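Local coordinates for uncharacterized periplasmic protein (Bacteroides vulgatus ATCC 8482, PDB 3ELG) that is of unknown function but has a fold like that of beta-lactamase inhibitor protein and probably belongs to the PepSY-like periplasmic proteins, at residues R18-G22 against K23-Q27. Residues are numbered along the deposited sequence; the frame is centred on the assembly and turned at random.
Sequences REMIG and KHFSQ
The selenium of selenomethionine Met20 lies in the plane of the Phe25 ring, at its edge: SE is 3.7 Å from CE2 of Phe25, with the line from ring centroid to SE 85° off the ring normal, a Met-aromatic contact made through the rim. Three torsions put it there. CG of Met20 stands anti to the backbone N (chi1 -177°), and bends at chi2 and chi3 then swing SE and CE along the helix to the ring. A long, flexible chain can bend back although its CB points away from Phe25, and its polarisable chalcogen suits an aromatic edge. Phe25 is the first residue to leave helical geometry, yet its N still donates a hydrogen bond to Ile21 O at 3.0 Å, approaching from above the carbonyl plane. This closes helix 15-24, whose regular i to i+4 pattern appears just before in the hydrogen bonds His24 N to Met20 O (3.0 Å) and Lys23 N to Glu19 O (2.9 Å). In this BLIP-like fold the helix packs on an antiparallel sheet: Met20, Ile21 and Phe25 face strand 54-57, with Leu55 and Phe57 among their neighbours, while Met20 and Phe25 also reach Ile66. Apolar Ile21 suits this buried side, and its CG2 lies 4.4 Å from CB of Phe25. On the partly exposed flank, the His24 ring turns an edge to the helix, CD2 lying 3.5 Å from Met20 O, and its other contacts include the ring of Phe77. The aliphatic CG of Lys23 sits 3.7 Å above the plane of that imidazole, over its centre, before the extended chain carries its amine away from the helix.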
loop_
_atom_site.group_PDB
_atom_site.type_symbol
_atom_site.label_atom_id
_atom_site.label_comp_id
_atom_site.label_asym_id
_atom_site.label_seq_id
_atom_site.Cartn_x
_atom_site.Cartn_y
_atom_site.Cartn_z
ATOM N N ARG A 18 -5.875 2.412 11.647
ATOM C CA ARG A 18 -5.170 2.133 12.910
ATOM C C ARG A 18 -5.153 0.635 13.138
ATOM O O ARG A 18 -4.142 0.056 13.520
ATOM C CB ARG A 18 -5.818 2.861 14.087
ATOM C CG ARG A 18 -5.230 4.164 14.405
ATOM C CD ARG A 18 -6.016 4.763 15.598
ATOM N NE ARG A 18 -7.136 5.524 15.066
ATOM C CZ ARG A 18 -8.146 5.986 15.794
ATOM N NH1 ARG A 18 -8.223 5.692 17.086
ATOM N NH2 ARG A 18 -9.071 6.725 15.222
ATOM N N GLU A 19 -6.285 -0.006 12.863
ATOM C CA GLU A 19 -6.403 -1.456 13.081
ATOM C C GLU A 19 -5.476 -2.211 12.120
ATOM O O GLU A 19 -4.784 -3.181 12.505
ATOM C CB GLU A 19 -7.851 -1.924 12.917
ATOM C CG GLU A 19 -8.809 -1.435 14.011
ATOM C CD GLU A 19 -8.592 -2.046 15.408
ATOM O OE1 GLU A 19 -7.752 -2.961 15.589
ATOM O OE2 GLU A 19 -9.296 -1.593 16.337
HETATM N N MSE A 20 -5.447 -1.744 10.872
HETATM C CA MSE A 20 -4.641 -2.363 9.837
HETATM C C MSE A 20 -3.168 -2.330 10.249
HETATM O O MSE A 20 -2.454 -3.331 10.141
HETATM C CB MSE A 20 -4.863 -1.717 8.458
HETATM C CG MSE A 20 -4.098 -2.346 7.277
HETATM SE SE MSE A 20 -2.174 -1.965 7.241
HETATM C CE MSE A 20 -2.070 -1.496 5.360
ATOM N N ILE A 21 -2.730 -1.191 10.771
ATOM C CA ILE A 21 -1.331 -0.986 11.150
ATOM C C ILE A 21 -1.005 -1.850 12.354
ATOM O O ILE A 21 0.077 -2.455 12.451
ATOM C CB ILE A 21 -1.025 0.471 11.458
ATOM C CG1 ILE A 21 -1.145 1.287 10.181
ATOM C CG2 ILE A 21 0.371 0.602 12.043
ATOM C CD1 ILE A 21 -1.321 2.781 10.373
ATOM N N GLY A 22 -1.944 -1.904 13.280
ATOM C CA GLY A 22 -1.749 -2.703 14.500
ATOM C C GLY A 22 -1.698 -4.203 14.241
ATOM O O GLY A 22 -0.995 -4.937 14.927
ATOM N N LYS A 23 -2.417 -4.654 13.234
ATOM C CA LYS A 23 -2.537 -6.068 12.925
ATOM C C LYS A 23 -1.337 -6.529 12.119
ATOM O O LYS A 23 -0.738 -7.580 12.396
ATOM C CB LYS A 23 -3.866 -6.366 12.206
ATOM C CG LYS A 23 -4.038 -7.798 11.789
ATOM C CD LYS A 23 -5.445 -8.048 11.250
ATOM C CE LYS A 23 -5.663 -9.506 10.897
ATOM N NZ LYS A 23 -7.030 -9.745 10.306
ATOM N N HIS A 24 -0.980 -5.737 11.112
ATOM C CA HIS A 24 -0.080 -6.187 10.080
ATOM C C HIS A 24 1.350 -5.661 10.149
ATOM O O HIS A 24 2.240 -6.214 9.472
ATOM C CB HIS A 24 -0.646 -5.895 8.725
ATOM C CG HIS A 24 -1.884 -6.659 8.422
ATOM N ND1 HIS A 24 -1.875 -8.029 8.224
ATOM C CD2 HIS A 24 -3.178 -6.272 8.360
ATOM C CE1 HIS A 24 -3.117 -8.442 8.045
ATOM N NE2 HIS A 24 -3.920 -7.394 8.099
ATOM N N PHE A 25 1.538 -4.612 10.957
ATOM C CA PHE A 25 2.818 -3.907 11.147
ATOM C C PHE A 25 3.128 -3.673 12.618
ATOM O O PHE A 25 3.588 -2.601 13.055
ATOM C CB PHE A 25 2.838 -2.594 10.304
ATOM C CG PHE A 25 2.699 -2.854 8.833
ATOM C CD1 PHE A 25 3.780 -3.254 8.087
ATOM C CD2 PHE A 25 1.469 -2.800 8.217
ATOM C CE1 PHE A 25 3.665 -3.548 6.777
ATOM C CE2 PHE A 25 1.314 -3.123 6.873
ATOM C CZ PHE A 25 2.414 -3.478 6.140
ATOM N N SER A 26 2.880 -4.711 13.419
ATOM C CA SER A 26 3.067 -4.599 14.859
ATOM C C SER A 26 4.544 -4.526 15.237
ATOM O O SER A 26 4.872 -4.258 16.376
ATOM C CB SER A 26 2.436 -5.780 15.599
ATOM O OG SER A 26 2.987 -7.003 15.130
ATOM N N GLN A 27 5.406 -4.831 14.282
ATOM C CA GLN A 27 6.856 -4.698 14.509
ATOM C C GLN A 27 7.311 -3.238 14.569
ATOM O O GLN A 27 8.407 -2.935 14.992
ATOM C CB GLN A 27 7.667 -5.426 13.429
ATOM C CG GLN A 27 7.808 -4.649 12.130
ATOM C CD GLN A 27 6.648 -4.860 11.167
ATOM O OE1 GLN A 27 5.594 -5.378 11.557
ATOM N NE2 GLN A 27 6.848 -4.481 9.899
#